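Local coordinates for protein aminoglycoside N(3)-acetyltransferase, AAC(3)-IVa (Escherichia coli, PDB 6MN3) that probably acetylates the 3-amino group of 2-deoxystreptamine aminoglycosides such as gentamicin and apramycin from acetyl-CoA, conferring resistance to them, at residues F73-P79 / R99-A105; L60-S64 / V87-W92. All blocks are in the same frame, centred on the assembly; numbering follows the deposited sequence.

Contact 1: residues F73-P79 / R99-A105; sequences FDPATSP and RSAHPFA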
loop_
_atom_site.group_PDB
_atom_site.type_symbol
_atom_site.label_atom_id
_atom_site.label_comp_id
_atom_site.label_asym_id
_atom_site.label_seq_id
_atom_site.Cartn_x
_atom_site.Cartn_y
_atom_site.Cartn_z
ATOM N N PHE A 73 -13.232 1.816 -14.416
ATOM C CA PHE A 73 -11.830 2.180 -14.275
ATOM C C PHE A 73 -11.105 2.035 -15.606
ATOM O O PHE A 73 -11.296 1.049 -16.325
ATOM C CB PHE A 73 -11.149 1.312 -13.215
ATOM C CG PHE A 73 -9.720 1.685 -12.953
ATOM C CD1 PHE A 73 -8.688 1.036 -13.609
ATOM C CD2 PHE A 73 -9.408 2.686 -12.050
ATOM C CE1 PHE A 73 -7.373 1.381 -13.369
ATOM C CE2 PHE A 73 -8.095 3.035 -11.805
ATOM C CZ PHE A 73 -7.077 2.381 -12.466
ATOM N N ASP A 74 -10.267 3.020 -15.924
ATOM C CA ASP A 74 -9.434 2.988 -17.123
ATOM C C ASP A 74 -7.997 3.269 -16.708
ATOM O O ASP A 74 -7.721 4.339 -16.128
ATOM C CB ASP A 74 -9.906 4.003 -18.167
ATOM C CG ASP A 74 -8.917 4.165 -19.308
ATOM O OD1 ASP A 74 -8.485 3.139 -19.875
ATOM O OD2 ASP A 74 -8.567 5.317 -19.638
ATOM N N PRO A 75 -7.052 2.367 -16.985
ATOM C CA PRO A 75 -5.665 2.591 -16.543
ATOM C C PRO A 75 -5.009 3.810 -17.165
ATOM O O PRO A 75 -3.945 4.226 -16.685
ATOM C CB PRO A 75 -4.946 1.301 -16.967
ATOM C CG PRO A 75 -6.035 0.296 -17.191
ATOM C CD PRO A 75 -7.214 1.077 -17.674
ATOM N N ALA A 76 -5.601 4.401 -18.204
ATOM C CA ALA A 76 -4.980 5.509 -18.914
ATOM C C ALA A 76 -5.473 6.879 -18.471
ATOM O O ALA A 76 -4.761 7.867 -18.679
ATOM C CB ALA A 76 -5.205 5.363 -20.424
ATOM N N THR A 77 -6.666 6.972 -17.878
ATOM C CA THR A 77 -7.223 8.275 -17.532
ATOM C C THR A 77 -7.710 8.331 -16.089
ATOM O O THR A 77 -7.651 9.392 -15.457
ATOM C CB THR A 77 -8.378 8.642 -18.473
ATOM O OG1 THR A 77 -9.450 7.703 -18.314
ATOM C CG2 THR A 77 -7.917 8.644 -19.926
ATOM N N SER A 78 -8.196 7.209 -15.563
ATOM C CA SER A 78 -8.804 7.186 -14.237
ATOM C C SER A 78 -7.802 7.639 -13.181
ATOM O O SER A 78 -6.764 6.983 -12.999
ATOM C CB SER A 78 -9.322 5.789 -13.903
ATOM O OG SER A 78 -10.481 5.474 -14.658
ATOM N N PRO A 79 -8.060 8.737 -12.477
ATOM C CA PRO A 79 -7.097 9.225 -11.487
ATOM C C PRO A 79 -7.130 8.408 -10.206
ATOM O O PRO A 79 -8.145 7.808 -9.839
ATOM C CB PRO A 79 -7.555 10.667 -11.224
ATOM C CG PRO A 79 -8.620 10.959 -12.259
ATOM C CD PRO A 79 -9.211 9.640 -12.612
ATOM N N ARG A 99 -0.050 -0.400 -15.137
ATOM C CA ARG A 99 -1.167 -0.161 -14.238
ATOM C C ARG A 99 -2.196 -1.262 -14.431
ATOM O O ARG A 99 -2.442 -1.702 -15.557
ATOM C CB ARG A 99 -1.791 1.213 -14.497
ATOM C CG ARG A 99 -2.522 1.805 -13.313
ATOM C CD ARG A 99 -3.134 3.143 -13.681
ATOM N NE ARG A 99 -3.772 3.787 -12.539
ATOM C CZ ARG A 99 -4.590 4.829 -12.634
ATOM N NH1 ARG A 99 -4.871 5.348 -13.822
ATOM N NH2 ARG A 99 -5.130 5.352 -11.541
ATOM N N SER A 100 -2.784 -1.714 -13.326
ATOM C CA SER A 100 -3.775 -2.776 -13.394
ATOM C C SER A 100 -5.037 -2.284 -14.095
ATOM O O SER A 100 -5.349 -1.091 -14.099
ATOM C CB SER A 100 -4.112 -3.285 -11.993
ATOM O OG SER A 100 -2.947 -3.712 -11.307
ATOM N N ALA A 101 -5.762 -3.221 -14.694
ATOM C CA ALA A 101 -6.966 -2.908 -15.467
ATOM C C ALA A 101 -8.234 -3.231 -14.688
ATOM O O ALA A 101 -9.163 -3.847 -15.209
ATOM C CB ALA A 101 -6.940 -3.649 -16.798
ATOM N N HIS A 102 -8.289 -2.818 -13.426
ATOM C CA HIS A 102 -9.469 -3.003 -12.594
ATOM C C HIS A 102 -9.503 -1.885 -11.564
ATOM O O HIS A 102 -8.469 -1.273 -11.275
ATOM C CB HIS A 102 -9.473 -4.382 -11.917
ATOM C CG HIS A 102 -8.170 -4.757 -11.283
ATOM N ND1 HIS A 102 -7.785 -4.295 -10.043
ATOM C CD2 HIS A 102 -7.171 -5.564 -11.711
ATOM C CE1 HIS A 102 -6.601 -4.796 -9.737
ATOM N NE2 HIS A 102 -6.207 -5.570 -10.733
ATOM N N PRO A 103 -10.679 -1.583 -10.999
ATOM C CA PRO A 103 -10.791 -0.415 -10.106
ATOM C C PRO A 103 -9.936 -0.491 -8.852
ATOM O O PRO A 103 -9.822 0.523 -8.152
ATOM C CB PRO A 103 -12.285 -0.382 -9.753
ATOM C CG PRO A 103 -12.790 -1.753 -10.062
ATOM C CD PRO A 103 -11.991 -2.211 -11.237
ATOM N N PHE A 104 -9.343 -1.640 -8.538
ATOM C CA PHE A 104 -8.448 -1.738 -7.391
ATOM C C PHE A 104 -7.009 -1.853 -7.874
ATOM O O PHE A 104 -6.293 -2.789 -7.506
ATOM C CB PHE A 104 -8.835 -2.929 -6.515
ATOM C CG PHE A 104 -10.318 -3.111 -6.372
ATOM C CD1 PHE A 104 -11.074 -2.192 -5.662
ATOM C CD2 PHE A 104 -10.958 -4.192 -6.954
ATOM C CE1 PHE A 104 -12.442 -2.352 -5.531
ATOM C CE2 PHE A 104 -12.324 -4.356 -6.826
ATOM C CZ PHE A 104 -13.066 -3.436 -6.114
ATOM N N ALA A 105 -6.577 -0.893 -8.684
ATOM C CA ALA A 105 -5.343 -1.025 -9.437
ATOM C C ALA A 105 -4.125 -0.601 -8.618
ATOM O O ALA A 105 -4.219 0.130 -7.628
ATOM C CB ALA A 105 -5.408 -0.194 -10.718
#

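Contact 2: residues L60-S64 / V87-W92; sequences LVMPS and VSDTFW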
loop_
_atom_site.group_PDB
_atom_site.type_symbol
_atom_site.label_atom_id
_atom_site.label_comp_id
_atom_site.label_asym_id
_atom_site.label_seq_id
_atom_site.Cartn_x
_atom_site.Cartn_y
_atom_site.Cartn_z
ATOM N N LEU A 60 9.474 -0.519 -8.760
ATOM C CA LEU A 60 8.753 0.335 -7.824
ATOM C C LEU A 60 7.256 0.149 -8.015
ATOM O O LEU A 60 6.758 0.232 -9.141
ATOM C CB LEU A 60 9.133 1.801 -8.033
ATOM C CG LEU A 60 8.317 2.848 -7.281
ATOM C CD1 LEU A 60 8.503 2.686 -5.780
ATOM C CD2 LEU A 60 8.718 4.245 -7.735
ATOM N N VAL A 61 6.542 -0.102 -6.919
ATOM C CA VAL A 61 5.107 -0.355 -6.957
ATOM C C VAL A 61 4.405 0.612 -6.015
ATOM O O VAL A 61 4.898 0.895 -4.919
ATOM C CB VAL A 61 4.769 -1.814 -6.583
ATOM C CG1 VAL A 61 3.334 -2.131 -6.960
ATOM C CG2 VAL A 61 5.729 -2.779 -7.263
ATOM N N MET A 62 3.250 1.112 -6.442
ATOM C CA MET A 62 2.434 2.020 -5.652
ATOM C C MET A 62 0.964 1.681 -5.838
ATOM O O MET A 62 0.558 1.223 -6.912
ATOM C CB MET A 62 2.658 3.486 -6.047
ATOM C CG MET A 62 4.039 4.014 -5.747
ATOM S SD MET A 62 4.123 5.772 -6.096
ATOM C CE MET A 62 5.892 6.008 -6.220
ATOM N N PRO A 63 0.144 1.896 -4.810
ATOM C CA PRO A 63 -1.305 1.785 -4.999
ATOM C C PRO A 63 -1.785 2.830 -5.993
ATOM O O PRO A 63 -1.195 3.905 -6.131
ATOM C CB PRO A 63 -1.868 2.037 -3.596
ATOM C CG PRO A 63 -0.797 2.796 -2.887
ATOM C CD PRO A 63 0.498 2.271 -3.431
ATOM N N SER A 64 -2.867 2.503 -6.698
ATOM C CA SER A 64 -3.328 3.363 -7.779
ATOM C C SER A 64 -4.800 3.140 -8.097
ATOM O O SER A 64 -5.188 3.130 -9.269
ATOM C CB SER A 64 -2.478 3.126 -9.031
ATOM O OG SER A 64 -2.622 4.182 -9.962
ATOM N N VAL A 87 1.846 11.616 -4.888
ATOM C CA VAL A 87 2.883 10.754 -5.448
ATOM C C VAL A 87 2.259 9.585 -6.199
ATOM O O VAL A 87 2.683 9.244 -7.311
ATOM C CB VAL A 87 3.834 10.275 -4.336
ATOM C CG1 VAL A 87 4.865 9.309 -4.895
ATOM C CG2 VAL A 87 4.509 11.467 -3.669
ATOM N N SER A 88 1.237 8.957 -5.611
ATOM C CA SER A 88 0.573 7.844 -6.282
ATOM C C SER A 88 -0.105 8.296 -7.568
ATOM O O SER A 88 -0.040 7.603 -8.590
ATOM C CB SER A 88 -0.442 7.196 -5.344
ATOM O OG SER A 88 0.202 6.363 -4.399
ATOM N N ASP A 89 -0.768 9.454 -7.537
ATOM C CA ASP A 89 -1.428 9.950 -8.737
ATOM C C ASP A 89 -0.434 10.456 -9.767
ATOM O O ASP A 89 -0.793 10.609 -10.938
ATOM C CB ASP A 89 -2.419 11.058 -8.384
ATOM C CG ASP A 89 -3.411 11.322 -9.496
ATOM O OD1 ASP A 89 -4.042 10.354 -9.969
ATOM O OD2 ASP A 89 -3.556 12.495 -9.901
ATOM N N THR A 90 0.802 10.718 -9.360
ATOM C CA THR A 90 1.822 11.161 -10.298
ATOM C C THR A 90 2.586 9.999 -10.907
ATOM O O THR A 90 3.004 10.081 -12.067
ATOM C CB THR A 90 2.807 12.102 -9.601
ATOM O OG1 THR A 90 2.089 12.974 -8.717
ATOM C CG2 THR A 90 3.582 12.936 -10.628
ATOM N N PHE A 91 2.748 8.910 -10.156
ATOM C CA PHE A 91 3.602 7.810 -10.592
ATOM C C PHE A 91 3.056 7.129 -11.843
ATOM O O PHE A 91 3.812 6.847 -12.782
ATOM C CB PHE A 91 3.754 6.809 -9.444
ATOM C CG PHE A 91 4.530 5.576 -9.797
ATOM C CD1 PHE A 91 5.789 5.668 -10.361
ATOM C CD2 PHE A 91 4.005 4.321 -9.538
ATOM C CE1 PHE A 91 6.505 4.530 -10.675
ATOM C CE2 PHE A 91 4.713 3.179 -9.847
ATOM C CZ PHE A 91 5.966 3.283 -10.416
ATOM N N TRP A 92 1.747 6.875 -11.888
ATOM C CA TRP A 92 1.189 6.053 -12.957
ATOM C C TRP A 92 1.140 6.773 -14.299
ATOM O O TRP A 92 0.978 6.114 -15.332
ATOM C CB TRP A 92 -0.213 5.577 -12.575
ATOM C CG TRP A 92 -1.257 6.647 -12.634
ATOM C CD1 TRP A 92 -1.642 7.474 -11.621
ATOM C CD2 TRP A 92 -2.056 7.006 -13.769
ATOM N NE1 TRP A 92 -2.632 8.324 -12.052
ATOM C CE2 TRP A 92 -2.903 8.056 -13.368
ATOM C CE3 TRP A 92 -2.136 6.540 -15.085
ATOM C CZ2 TRP A 92 -3.817 8.651 -14.235
ATOM C CZ3 TRP A 92 -3.045 7.132 -15.945
ATOM C CH2 TRP A 92 -3.873 8.175 -15.516
#

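Contact 1: residues F73-P79 / R99-A105
Arg99 reaches across to the 73-79 loop and grips the carbonyl of Ser78 end-on: NH1 lies 2.6 Å and NH2 2.7 Å from Ser78 O, which sits in the guanidinium plane and takes both bonds. NH1 adds a weak, nearly straight bond to Pro75 O (3.2 Å, 168°), so one cation gathers two carbonyls of the same turn. The arginine spans the gap because its chain is extended from CG to NE. The rim of the Phe73 ring stands over the guanidinium, CZ 3.5 Å from Arg99 CZ, with the two planes 71° apart and therefore not stacked. Phe73 has CG anti to its N (chi1 -176°), which lays the ring along the 100-105 backbone: His102 O lies over one face, Ser100 O meets the edge at CE1 (3.3 Å), and Ala105 CB touches CZ (3.5 Å). Pro75 CG packs on Ala101. Within the turn, Asp74 N donates to Ser78 OG (2.8 Å). The contact joins the loop between strand 59-63 and helix 86-91 to the connection between edge strand 98-99 and strand 106-109; Trp92 makes a cation-pi contact with Arg99, and Pro103 leans on strand 168-174.

Contact 2: residues L60-S64 / V87-W92
Met62 crosses obliquely over the Phe91 ring, its CE methyl above one face, 4.2 Å from the ring centroid and 26° off the normal, a CH-pi contact. Its sulfur stands farther from that normal, in an oblique Met-aromatic contact, with SD 3.5 Å from Phe91 CB. The methionine chain is extended beyond CG, which carries the methyl on to Val87 CG1 (3.7 Å), the valine running nearly perpendicular to the methionine chain. Leu60 and Phe91 lie alongside each other, pointing opposite ways, with Leu60 CD2 3.7 Å from Phe91 CE1, while Leu60 O approaches CZ obliquely. This is strand-on-helix packing in the core of the Antibiotic_NAT fold: strand 59-63 lies inside the mixed sheet between 26-31 and 106-109, and the axes of 60-63 and 87-91 come within 8.2 Å, their N-to-C directions 120° apart. Phe91 also rests on Ala107 and Ala109 of strand 106-109, and Val87 on Leu46 of helix 42-54. Toward the strand's C-terminal end the contact turns polar. Ser88 OG lies 3.3 Å from Pro63 O, at best a weak bond. Ser64 OG, whose polar partner is Arg99, approaches the Trp92 ring obliquely at CD1 (3.8 Å). Trp92 NE1 points almost straight at Asp89 OD1 (170°), meeting it from above the carboxylate plane; this bond ties the indole to Asp89 of the helix.

From the N terminus the chain runs through 60-64 on strand 59-63, through the 73-79 loop, into segment 87-92 on helix 86-91 and on to 99-105, so the segments alternate and the two contacts cross rather than nest. Contact 2 closes the excursion between strand 59-63 and helix 86-91; contact 1 closes a second one, from within that loop past the helix to the turn before strand 106-109. Their centres lie 11 Å apart and they meet directly: Arg99 NE is 2.8 Å from Ser64 OG and Ala105 O is 2.9 Å from Ser64 N, both probable hydrogen bonds. Together they tie the loop and helix to strands 59-63, 98-99 and 106-109 at the 98-99 edge of the mixed sheet.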